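Local structure of putative phosphatase (Bacteroides thetaiotaomicron, 3KYA) at residues A[144-149]-A[448-453]; A[189-194]-A[205-210]; A[223-228]-A[241-246]; A[251-256]-A[313-318]. The protein is a putative phosphatase of unproven activity that binds zinc and joins an IPT/TIG-type domain to what appears to be a six-bladed beta-propeller. One frame throughout, in Å; residues are numbered along the deposited sequence. Where two conformers were deposited one is given.

Contact 1 of 4, residues A[144-149]-A[448-453]; sequences LAFDPL and GLVYDD. With EDO (1,2-ethanediol), chain K.
What appear to be the innermost strands of two adjacent blades of a beta-propeller meet here, where L144 and F146 of strand 141-147 lodge against V450 of strand 446-452. The strands run in the same general direction, their axes 33° apart and 6.2 Å at closest approach, and side chains rather than a backbone ladder fill the gap. V450 is the wedge, with one methyl for each neighbour. Its CG1 is anti to the carbonyl carbon (chi1 -73°) and meets L144. V450 CG1 is 3.5 Å from L144 CB there. The other branch turns to the phenyl group, V450 CG2 lying 3.9 Å from F146 CE2 in an oblique approach. G448 has no side chain, and L144 CD1 settles over the peptide that follows it, 3.9 Å from L449 N. Farther along, the rim of the F146 ring abuts the second strand: F146 CE2 is 3.8 Å from Y451 O, which lies near the ring plane, and F146 CZ is 4.0 Å from D452 CB. The ring and the D452 carboxylate are steeply inclined, at 73°, and K151 engages the carboxylate in a salt bridge. Q376 links the strands through its amide, donating to L144 O and accepting from L449 N. Y451 OH is hydrogen-bonded to O2 of an ethanediol, probably from the crystallisation liquor, at 2.7 Å. The sheet of 446-452 also takes up strand 105-110, consistent with the usual propeller closure; apolar packing between adjacent inner strands is characteristic of the junction between propeller blades.

Contact 2 of 4, residues A[189-194]-A[205-210]; sequences RSIAFN and EYMIVA. With ZN (zinc ion), chain B.
R189 and S190 both face A210 in a classic beta bulge at one end of an antiparallel ladder. Among the backbone bonds, R189 N donates to A210 O at 2.8 Å, while S190 N makes a weak bond to the same oxygen; A210 N returns one to S190 O at 3.1 Å. The A192-I208 pair is hydrogen-bonded in both directions, and I208 N reaches A192 O at 2.7 Å in an almost straight bond, 178° at the hydrogen. At the other end N194 N donates to Y206 O. The N194 side chain carries the ladder on: CG stands between the backbone N and the carbonyl carbon (chi1 69°), which lets N194 OD1 accept from Y206 N at 2.8 Å, at the edge of the Y206 ring.

Water adds a bridge, bonded to S190 OG at 2.7 Å and donating to I208 O at 2.8 Å; the S190 hydroxyl also bonds to A252 N.

Apolar contacts gather on the face carrying I191, F193, M207 and V209. F193 and M207, a selenomethionine, lie side by side, F193 CE2 being 4.0 Å from M207 CB, and I191 CG2 packs on M207 CG.

At the loop end, E205 OE2 holds zinc at 2.3 Å. E205 OE1 accepts from D202 N, so D202 both positions the carboxylate and belongs to the zinc site. Antiparallel neighbours like strands 188-193 and 206-211 build a propeller blade, of which these are probably the two inner strands; the bulge is a local feature.

Contact 3 of 4, residues A[223-228]-A[241-246]; sequences VYIIKR and QLIAAY
V223 and Y224 pair antiparallel with the strand 241-246 across a classic beta bulge, in which I243 and A244 both face V223 and the register slips by one residue. The carbonyl of V223 serves both bulge amides, accepting from I243 N at 2.9 Å, in the carbonyl plane, and from A244 N at 3.2 Å; in return V223 N donates to A244 O at 3.0 Å. Beyond the bulge the ladder regains regular pairing, with I225 N to Q241 O at 2.9 Å and Q241 N to I225 O at 3.0 Å. These are the two outer strands of a four-stranded sheet, probably one propeller blade, with 240-246 at its edge. On the face of Y224 and L242, L242 CD1 sits over the Y224 ring as a CH-pi contact, 3.9 Å from the centroid and 17° off the ring normal. CG of L242 is anti to the backbone N (chi1 179°) in this conformer; a second was deposited, which makes the contact tentative. On the face of V223, I225 and Q241, the I225 side chain crosses the base of Q241. I225 CG2 is 4.0 Å from Q241 CB. V223 also lies beside I243, but this packing is equally tentative, I243 having two deposited conformers. The bent Q241 chain leads its amide away to D239. Helix 276-284 covers this second face, with Y279 against I225, Q241 and I243.

Contact 4 of 4, residues A[251-256]-A[313-318]; sequences GATIHP and FQIFIH
Similar first torsions place the branches of T253 and I317, both of which point toward the other strand. In T253, chi1 of -48° sets OG1 anti to the carbonyl carbon and CG2 anti to the backbone N, which directs OG1 at I315 O while the methyl slides past the end of I317. In I317, chi1 of -53° and an extended chi2 carry CD1 up to the neighbouring strand, 3.9 Å from T253 CG2 and 3.8 Å from I254 O; its CG2 branch is left for P256, whose CD lies 3.5 Å away. The pyrrolidine ring also brings P256 CG to 3.5 Å from H318 O. The strands, probably the innermost of two neighbouring propeller blades, are almost parallel, 10° apart, yet their axes come no nearer than 6.8 Å, too far for a direct ladder.

Polar links span the gap instead. T253 OG1 donates to I315 O at 2.8 Å, the donor tilted moderately from the carbonyl plane. The same hydroxyl accepts from a water at 3.0 Å, and that water accepts in turn from I315 N at 2.9 Å. A second water lies between G251 O and F313 O. Around the contact, the amide of Q314 bonds to N250 O, and the imidazole of H255 bonds to G321 O and stacks on Y339. The chemistry implies that one threonine hydroxyl and one water together satisfy both polar backbone atoms of I315 across a gap too wide for direct pairing, while I317 packs against P256 and the T253 methyl.

From the N terminus, residues 144-149 come first and meet their partner only at 448-453, so contact 1 closes a loop spanning most of the probable propeller and joins two adjacent blades, one of which also contains strand 105-110. Contacts 2, 3 and 4 nest inside that loop and follow one another in series, none crossing another. Contacts 2 and 3 close short hairpin loops within one blade and share its sheet through the pairing of strands 206-211 and 220-227. Contact 4 encloses the rest of the next blade and ties it to the one after. F193 packs on P148 between contacts 1 and 2, R228 bridges to D147 from contact 3, and V223 packs on A252 of contact 4.

Contact 1 of 4, residues A[144-149]-A[448-453]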
# COMPACT_ATOMS: atom_id res chain seq x y z
N LEU A 144 -9.89 25.65 -9.02
CA LEU A 144 -8.70 26.44 -8.79
C LEU A 144 -7.67 26.36 -9.91
O LEU A 144 -7.54 25.32 -10.57
CB LEU A 144 -8.04 25.95 -7.49
CG LEU A 144 -8.78 26.13 -6.17
CD1 LEU A 144 -8.03 25.40 -5.03
CD2 LEU A 144 -8.99 27.62 -5.81
N ALA A 145 -6.91 27.44 -10.12
CA ALA A 145 -5.82 27.45 -11.11
C ALA A 145 -4.80 28.53 -10.83
O ALA A 145 -5.16 29.69 -10.62
CB ALA A 145 -6.38 27.60 -12.55
N PHE A 146 -3.52 28.15 -10.79
CA PHE A 146 -2.44 29.13 -10.65
C PHE A 146 -2.14 29.86 -11.96
O PHE A 146 -2.25 29.28 -13.03
CB PHE A 146 -1.09 28.47 -10.31
CG PHE A 146 -0.99 27.88 -8.92
CD1 PHE A 146 -1.00 28.70 -7.81
CD2 PHE A 146 -0.81 26.52 -8.75
CE1 PHE A 146 -0.87 28.17 -6.53
CE2 PHE A 146 -0.69 25.98 -7.47
CZ PHE A 146 -0.72 26.80 -6.37
N ASP A 147 -1.69 31.11 -11.86
CA ASP A 147 -1.13 31.80 -13.01
C ASP A 147 0.21 31.09 -13.27
O ASP A 147 1.07 31.09 -12.40
CB ASP A 147 -0.92 33.28 -12.68
CG ASP A 147 -0.32 34.08 -13.83
OD1 ASP A 147 0.26 33.50 -14.77
OD2 ASP A 147 -0.40 35.34 -13.78
N PRO A 148 0.38 30.45 -14.46
CA PRO A 148 1.65 29.75 -14.70
C PRO A 148 2.89 30.63 -14.59
O PRO A 148 3.97 30.10 -14.34
CB PRO A 148 1.49 29.19 -16.13
CG PRO A 148 0.01 29.15 -16.37
CD PRO A 148 -0.55 30.32 -15.60
N LEU A 149 2.75 31.95 -14.74
CA LEU A 149 3.88 32.85 -14.64
C LEU A 149 4.09 33.39 -13.22
O LEU A 149 5.07 34.06 -12.97
CB LEU A 149 3.72 34.02 -15.61
CG LEU A 149 3.43 33.69 -17.06
CD1 LEU A 149 3.40 35.00 -17.88
CD2 LEU A 149 4.45 32.71 -17.63
N GLY A 448 -12.52 22.01 -5.45
CA GLY A 448 -11.31 22.50 -6.12
C GLY A 448 -10.03 21.98 -5.48
O GLY A 448 -9.99 21.74 -4.26
N LEU A 449 -9.00 21.82 -6.30
CA LEU A 449 -7.72 21.28 -5.86
C LEU A 449 -6.59 21.67 -6.81
O LEU A 449 -6.74 21.55 -8.04
CB LEU A 449 -7.78 19.74 -5.80
CG LEU A 449 -6.58 19.00 -5.22
CD1 LEU A 449 -6.46 19.28 -3.73
CD2 LEU A 449 -6.67 17.46 -5.48
N VAL A 450 -5.49 22.15 -6.25
CA VAL A 450 -4.26 22.44 -7.01
C VAL A 450 -3.07 21.99 -6.19
O VAL A 450 -3.18 21.88 -4.96
CB VAL A 450 -4.07 23.94 -7.38
CG1 VAL A 450 -5.03 24.36 -8.47
CG2 VAL A 450 -4.18 24.84 -6.14
N TYR A 451 -1.94 21.78 -6.85
CA TYR A 451 -0.70 21.41 -6.18
C TYR A 451 0.43 22.27 -6.70
O TYR A 451 0.61 22.39 -7.91
CB TYR A 451 -0.37 19.93 -6.43
CG TYR A 451 0.86 19.41 -5.71
CD1 TYR A 451 0.83 19.14 -4.34
CD2 TYR A 451 2.03 19.12 -6.41
CE1 TYR A 451 1.96 18.64 -3.67
CE2 TYR A 451 3.15 18.59 -5.75
CZ TYR A 451 3.11 18.36 -4.39
OH TYR A 451 4.21 17.84 -3.72
N ASP A 452 1.15 22.91 -5.78
CA ASP A 452 2.34 23.68 -6.10
C ASP A 452 3.47 22.66 -6.03
O ASP A 452 3.82 22.18 -4.93
CB ASP A 452 2.52 24.83 -5.11
CG ASP A 452 3.72 25.69 -5.42
OD1 ASP A 452 4.75 25.17 -5.92
OD2 ASP A 452 3.65 26.91 -5.13
N ASP A 453 4.05 22.34 -7.20
CA ASP A 453 5.10 21.31 -7.31
C ASP A 453 6.50 21.75 -6.87
O ASP A 453 7.46 20.95 -6.93
CB ASP A 453 5.10 20.72 -8.74
CG ASP A 453 5.17 21.78 -9.85
OD1 ASP A 453 5.60 22.93 -9.58
OD2 ASP A 453 4.80 21.46 -10.99
C1 EDO K . 3.24 14.27 -1.97
O1 EDO K . 2.23 13.41 -1.43
C2 EDO K . 3.01 15.68 -1.45
O2 EDO K . 4.23 16.41 -1.45

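Contact 2 of 4, residues A[189-194]-A[205-210]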
# COMPACT_ATOMS: atom_id res chain seq x y z
N ARG A 189 -17.04 27.26 -15.17
CA ARG A 189 -16.63 25.88 -14.90
C ARG A 189 -15.12 25.57 -14.82
O ARG A 189 -14.73 24.63 -14.12
CB ARG A 189 -17.25 24.98 -15.97
CG ARG A 189 -18.80 25.00 -16.03
CD ARG A 189 -19.47 24.58 -14.72
NE ARG A 189 -18.94 23.32 -14.19
CZ ARG A 189 -19.56 22.13 -14.20
NH1 ARG A 189 -20.77 21.96 -14.70
NH2 ARG A 189 -18.94 21.08 -13.65
N SER A 190 -14.28 26.32 -15.53
CA SER A 190 -12.84 26.02 -15.50
C SER A 190 -11.98 27.14 -16.02
O SER A 190 -12.43 27.99 -16.80
CB SER A 190 -12.50 24.75 -16.30
OG SER A 190 -12.71 24.92 -17.70
N ILE A 191 -10.74 27.10 -15.57
CA ILE A 191 -9.71 28.03 -15.97
C ILE A 191 -8.49 27.25 -16.46
O ILE A 191 -8.03 26.32 -15.79
CB ILE A 191 -9.27 28.94 -14.79
CG1 ILE A 191 -10.38 29.93 -14.42
CG2 ILE A 191 -7.99 29.71 -15.16
CD1 ILE A 191 -10.10 30.73 -13.12
N ALA A 192 -8.01 27.62 -17.65
CA ALA A 192 -6.79 27.06 -18.22
C ALA A 192 -6.00 28.20 -18.85
O ALA A 192 -6.48 29.35 -18.91
CB ALA A 192 -7.10 25.95 -19.25
N PHE A 193 -4.77 27.91 -19.28
CA PHE A 193 -3.89 28.89 -19.92
C PHE A 193 -3.23 28.29 -21.16
O PHE A 193 -2.90 27.10 -21.16
CB PHE A 193 -2.80 29.37 -18.95
CG PHE A 193 -3.34 30.11 -17.74
CD1 PHE A 193 -3.70 29.43 -16.59
CD2 PHE A 193 -3.46 31.49 -17.74
CE1 PHE A 193 -4.20 30.10 -15.48
CE2 PHE A 193 -3.96 32.17 -16.63
CZ PHE A 193 -4.33 31.47 -15.50
N ASN A 194 -3.02 29.09 -22.21
CA ASN A 194 -2.35 28.56 -23.41
C ASN A 194 -0.87 28.29 -23.17
O ASN A 194 -0.22 28.93 -22.33
CB ASN A 194 -2.47 29.53 -24.60
CG ASN A 194 -1.65 30.80 -24.41
OD1 ASN A 194 -1.97 31.62 -23.56
ND2 ASN A 194 -0.62 30.97 -25.22
N GLU A 205 -0.31 33.87 -22.11
CA GLU A 205 -0.75 35.20 -22.47
C GLU A 205 -2.28 35.24 -22.42
O GLU A 205 -2.88 36.31 -22.31
CB GLU A 205 -0.23 35.59 -23.86
CG GLU A 205 -0.56 37.03 -24.24
CD GLU A 205 0.09 37.52 -25.55
OE1 GLU A 205 0.72 36.72 -26.29
OE2 GLU A 205 -0.06 38.74 -25.83
N TYR A 206 -2.91 34.06 -22.52
CA TYR A 206 -4.36 33.96 -22.50
C TYR A 206 -4.91 32.99 -21.45
O TYR A 206 -4.45 31.84 -21.34
CB TYR A 206 -4.87 33.51 -23.87
CG TYR A 206 -4.49 34.48 -24.98
CD1 TYR A 206 -3.25 34.39 -25.61
CD2 TYR A 206 -5.35 35.49 -25.38
CE1 TYR A 206 -2.88 35.28 -26.61
CE2 TYR A 206 -4.99 36.39 -26.38
CZ TYR A 206 -3.76 36.28 -26.99
OH TYR A 206 -3.40 37.17 -27.98
N MSE A 207 -5.90 33.47 -20.71
CA MSE A 207 -6.67 32.66 -19.77
C MSE A 207 -7.85 32.14 -20.59
O MSE A 207 -8.50 32.92 -21.28
CB MSE A 207 -7.18 33.51 -18.61
CG MSE A 207 -7.98 32.72 -17.56
SE MSE A 207 -8.77 33.82 -16.16
CE MSE A 207 -7.20 34.29 -15.08
N ILE A 208 -8.09 30.83 -20.52
CA ILE A 208 -9.15 30.17 -21.27
C ILE A 208 -10.20 29.72 -20.26
O ILE A 208 -9.89 28.93 -19.36
CB ILE A 208 -8.57 28.99 -22.09
CG1 ILE A 208 -7.53 29.50 -23.10
CG2 ILE A 208 -9.70 28.22 -22.80
CD1 ILE A 208 -6.57 28.45 -23.63
N VAL A 209 -11.41 30.24 -20.40
CA VAL A 209 -12.48 30.03 -19.44
C VAL A 209 -13.70 29.33 -20.03
O VAL A 209 -14.30 29.82 -20.99
CB VAL A 209 -12.95 31.39 -18.88
CG1 VAL A 209 -14.11 31.20 -17.90
CG2 VAL A 209 -11.79 32.13 -18.23
N ALA A 210 -14.06 28.19 -19.42
CA ALA A 210 -15.22 27.40 -19.84
C ALA A 210 -16.46 27.76 -18.99
O ALA A 210 -16.36 27.94 -17.77
CB ALA A 210 -14.92 25.86 -19.74
ZN ZN B . 1.90 39.23 -26.98
O HOH W 1 -10.87 26.31 -19.12

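Contact 3 of 4, residues A[223-228]-A[241-246]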
# COMPACT_ATOMS: atom_id res chain seq x y z
N VAL A 223 -16.69 28.42 -24.49
CA VAL A 223 -15.35 28.83 -24.07
C VAL A 223 -14.96 30.24 -24.53
O VAL A 223 -15.13 30.61 -25.70
CB VAL A 223 -14.26 27.85 -24.61
CG1 VAL A 223 -12.89 28.15 -23.97
CG2 VAL A 223 -14.66 26.36 -24.40
N TYR A 224 -14.42 31.02 -23.59
CA TYR A 224 -13.91 32.36 -23.86
C TYR A 224 -12.41 32.39 -23.65
O TYR A 224 -11.84 31.55 -22.93
CB TYR A 224 -14.58 33.40 -22.95
CG TYR A 224 -16.04 33.65 -23.23
CD1 TYR A 224 -17.03 32.81 -22.72
CD2 TYR A 224 -16.45 34.73 -24.01
CE1 TYR A 224 -18.38 33.05 -22.98
CE2 TYR A 224 -17.80 34.96 -24.28
CZ TYR A 224 -18.76 34.11 -23.76
OH TYR A 224 -20.10 34.33 -24.03
N ILE A 225 -11.77 33.39 -24.25
CA ILE A 225 -10.33 33.61 -24.12
C ILE A 225 -10.10 35.06 -23.67
O ILE A 225 -10.65 36.00 -24.27
CB ILE A 225 -9.59 33.23 -25.42
CG1 ILE A 225 -8.09 33.09 -25.16
CG2 ILE A 225 -9.88 34.24 -26.58
CD1 ILE A 225 -7.33 32.38 -26.28
N ILE A 226 -9.31 35.23 -22.61
CA ILE A 226 -9.04 36.54 -21.99
C ILE A 226 -7.55 36.87 -22.07
O ILE A 226 -6.72 36.14 -21.55
CB ILE A 226 -9.46 36.57 -20.51
CG1 ILE A 226 -10.93 36.14 -20.36
CG2 ILE A 226 -9.24 37.97 -19.90
CD1 ILE A 226 -11.41 36.05 -18.93
N LYS A 227 -7.22 38.00 -22.70
CA LYS A 227 -5.83 38.37 -22.93
C LYS A 227 -5.22 39.17 -21.77
O LYS A 227 -5.81 40.14 -21.27
CB LYS A 227 -5.72 39.19 -24.21
CG LYS A 227 -4.30 39.45 -24.68
CD LYS A 227 -4.29 40.22 -25.99
CE LYS A 227 -2.91 40.32 -26.56
NZ LYS A 227 -2.93 41.16 -27.78
N ARG A 228 -4.03 38.75 -21.37
CA ARG A 228 -3.28 39.40 -20.32
C ARG A 228 -3.00 40.86 -20.71
O ARG A 228 -2.66 41.16 -21.86
CB ARG A 228 -1.97 38.63 -20.07
CG ARG A 228 -1.20 39.01 -18.80
CD ARG A 228 0.11 38.21 -18.67
NE ARG A 228 -0.06 36.76 -18.45
CZ ARG A 228 -0.13 36.16 -17.26
NH1 ARG A 228 -0.09 36.86 -16.12
NH2 ARG A 228 -0.26 34.85 -17.20
N GLN A 241 -12.75 37.41 -25.80
CA GLN A 241 -13.37 36.95 -27.04
C GLN A 241 -13.97 35.55 -26.89
O GLN A 241 -13.44 34.71 -26.15
CB GLN A 241 -12.34 36.94 -28.17
CG GLN A 241 -11.65 38.28 -28.45
CD GLN A 241 -12.60 39.35 -28.95
OE1 GLN A 241 -13.65 39.04 -29.50
NE2 GLN A 241 -12.22 40.61 -28.77
N LEU A 242 -15.07 35.32 -27.60
CA LEU A 242 -15.73 34.02 -27.64
C LEU A 242 -14.95 33.16 -28.62
O LEU A 242 -14.75 33.55 -29.77
CB LEU A 242 -17.18 34.17 -28.11
CG LEU A 242 -18.02 32.91 -28.24
CD1 LEU A 242 -18.18 32.20 -26.88
CD2 LEU A 242 -19.39 33.23 -28.86
N ILE A 243 -14.50 31.99 -28.17
CA ILE A 243 -13.70 31.12 -29.04
C ILE A 243 -14.42 29.82 -29.46
O ILE A 243 -14.07 29.22 -30.48
CB ILE A 243 -12.32 30.81 -28.39
CG1 ILE A 243 -11.30 30.36 -29.44
CG2 ILE A 243 -12.46 29.77 -27.28
CD1 ILE A 243 -9.91 30.15 -28.88
N ALA A 244 -15.42 29.39 -28.69
CA ALA A 244 -16.19 28.18 -29.02
C ALA A 244 -17.59 28.25 -28.43
O ALA A 244 -17.78 28.67 -27.28
CB ALA A 244 -15.46 26.93 -28.55
N ALA A 245 -18.57 27.84 -29.23
CA ALA A 245 -19.96 27.82 -28.81
C ALA A 245 -20.69 26.57 -29.31
O ALA A 245 -20.82 26.38 -30.53
CB ALA A 245 -20.70 29.07 -29.32
N TYR A 246 -21.12 25.73 -28.38
CA TYR A 246 -22.00 24.60 -28.69
C TYR A 246 -23.13 24.66 -27.65
O TYR A 246 -24.21 25.19 -27.94
CB TYR A 246 -21.27 23.25 -28.73
CG TYR A 246 -22.22 22.13 -29.11
CD1 TYR A 246 -22.73 22.04 -30.40
CD2 TYR A 246 -22.64 21.20 -28.18
CE1 TYR A 246 -23.62 21.04 -30.77
CE2 TYR A 246 -23.54 20.18 -28.53
CZ TYR A 246 -24.02 20.12 -29.83
OH TYR A 246 -24.91 19.13 -30.21

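Contact 4 of 4, residues A[251-256]-A[313-318]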
# COMPACT_ATOMS: atom_id res chain seq x y z
N GLY A 251 -16.07 22.10 -18.94
CA GLY A 251 -14.64 22.36 -18.76
C GLY A 251 -13.86 22.35 -20.05
O GLY A 251 -14.31 21.77 -21.06
N ALA A 252 -12.70 23.00 -20.02
CA ALA A 252 -11.77 23.07 -21.15
C ALA A 252 -10.34 22.93 -20.62
O ALA A 252 -9.99 23.56 -19.62
CB ALA A 252 -11.95 24.38 -21.92
N THR A 253 -9.53 22.12 -21.30
CA THR A 253 -8.17 21.80 -20.85
C THR A 253 -7.17 21.87 -22.00
O THR A 253 -7.49 21.48 -23.13
CB THR A 253 -8.12 20.37 -20.27
OG1 THR A 253 -9.20 20.19 -19.34
CG2 THR A 253 -6.78 20.10 -19.57
N ILE A 254 -5.96 22.35 -21.70
CA ILE A 254 -4.87 22.49 -22.66
C ILE A 254 -3.90 21.32 -22.58
O ILE A 254 -3.52 20.91 -21.46
CB ILE A 254 -4.10 23.83 -22.43
CG1 ILE A 254 -4.97 25.02 -22.86
CG2 ILE A 254 -2.79 23.88 -23.20
CD1 ILE A 254 -5.18 25.14 -24.38
N HIS A 255 -3.50 20.77 -23.73
CA HIS A 255 -2.52 19.69 -23.76
C HIS A 255 -1.16 20.28 -23.35
O HIS A 255 -0.70 21.23 -23.99
CB HIS A 255 -2.42 19.03 -25.13
CG HIS A 255 -1.67 17.73 -25.11
ND1 HIS A 255 -0.31 17.66 -25.28
CD2 HIS A 255 -2.10 16.46 -24.91
CE1 HIS A 255 0.07 16.40 -25.19
NE2 HIS A 255 -0.99 15.65 -24.96
N PRO A 256 -0.52 19.72 -22.31
CA PRO A 256 0.71 20.33 -21.77
C PRO A 256 1.94 20.28 -22.67
O PRO A 256 2.89 21.03 -22.42
CB PRO A 256 0.95 19.55 -20.47
CG PRO A 256 0.29 18.23 -20.70
CD PRO A 256 -0.90 18.49 -21.58
N PHE A 313 -18.51 16.06 -17.15
CA PHE A 313 -17.12 15.68 -16.87
C PHE A 313 -16.06 16.70 -17.24
O PHE A 313 -16.29 17.57 -18.09
CB PHE A 313 -16.76 14.34 -17.56
CG PHE A 313 -16.72 14.41 -19.07
CD1 PHE A 313 -17.88 14.21 -19.83
CD2 PHE A 313 -15.53 14.63 -19.74
CE1 PHE A 313 -17.84 14.26 -21.22
CE2 PHE A 313 -15.48 14.68 -21.14
CZ PHE A 313 -16.64 14.50 -21.88
N GLN A 314 -14.90 16.55 -16.60
CA GLN A 314 -13.73 17.35 -16.88
C GLN A 314 -12.56 16.45 -17.28
O GLN A 314 -12.57 15.24 -17.02
CB GLN A 314 -13.36 18.26 -15.70
CG GLN A 314 -14.43 19.28 -15.43
CD GLN A 314 -14.02 20.35 -14.46
OE1 GLN A 314 -13.31 20.09 -13.48
NE2 GLN A 314 -14.46 21.58 -14.74
N ILE A 315 -11.57 17.06 -17.94
CA ILE A 315 -10.42 16.37 -18.50
C ILE A 315 -9.15 16.78 -17.77
O ILE A 315 -8.83 17.99 -17.69
CB ILE A 315 -10.28 16.70 -20.00
CG1 ILE A 315 -11.59 16.38 -20.75
CG2 ILE A 315 -9.11 15.96 -20.63
CD1 ILE A 315 -11.61 16.90 -22.20
N PHE A 316 -8.43 15.79 -17.24
CA PHE A 316 -7.18 16.01 -16.50
C PHE A 316 -6.08 15.26 -17.22
O PHE A 316 -6.07 14.02 -17.27
CB PHE A 316 -7.33 15.54 -15.04
CG PHE A 316 -8.54 16.09 -14.36
CD1 PHE A 316 -8.58 17.41 -13.92
CD2 PHE A 316 -9.67 15.30 -14.17
CE1 PHE A 316 -9.70 17.93 -13.34
CE2 PHE A 316 -10.80 15.81 -13.56
CZ PHE A 316 -10.82 17.13 -13.14
N ILE A 317 -5.15 16.02 -17.81
CA ILE A 317 -4.08 15.43 -18.63
C ILE A 317 -2.78 15.26 -17.84
O ILE A 317 -2.37 16.16 -17.12
CB ILE A 317 -3.83 16.27 -19.90
CG1 ILE A 317 -5.15 16.49 -20.67
CG2 ILE A 317 -2.78 15.61 -20.80
CD1 ILE A 317 -5.04 17.46 -21.86
N HIS A 318 -2.16 14.09 -18.00
CA HIS A 318 -0.90 13.75 -17.36
C HIS A 318 0.18 14.75 -17.81
O HIS A 318 0.16 15.20 -18.96
CB HIS A 318 -0.55 12.31 -17.75
CG HIS A 318 0.62 11.73 -17.03
ND1 HIS A 318 1.92 11.85 -17.48
CD2 HIS A 318 0.68 11.01 -15.89
CE1 HIS A 318 2.73 11.22 -16.65
NE2 HIS A 318 2.00 10.69 -15.67
O HOH W 2 -14.59 19.00 -19.87
O HOH W 3 -12.14 19.78 -18.78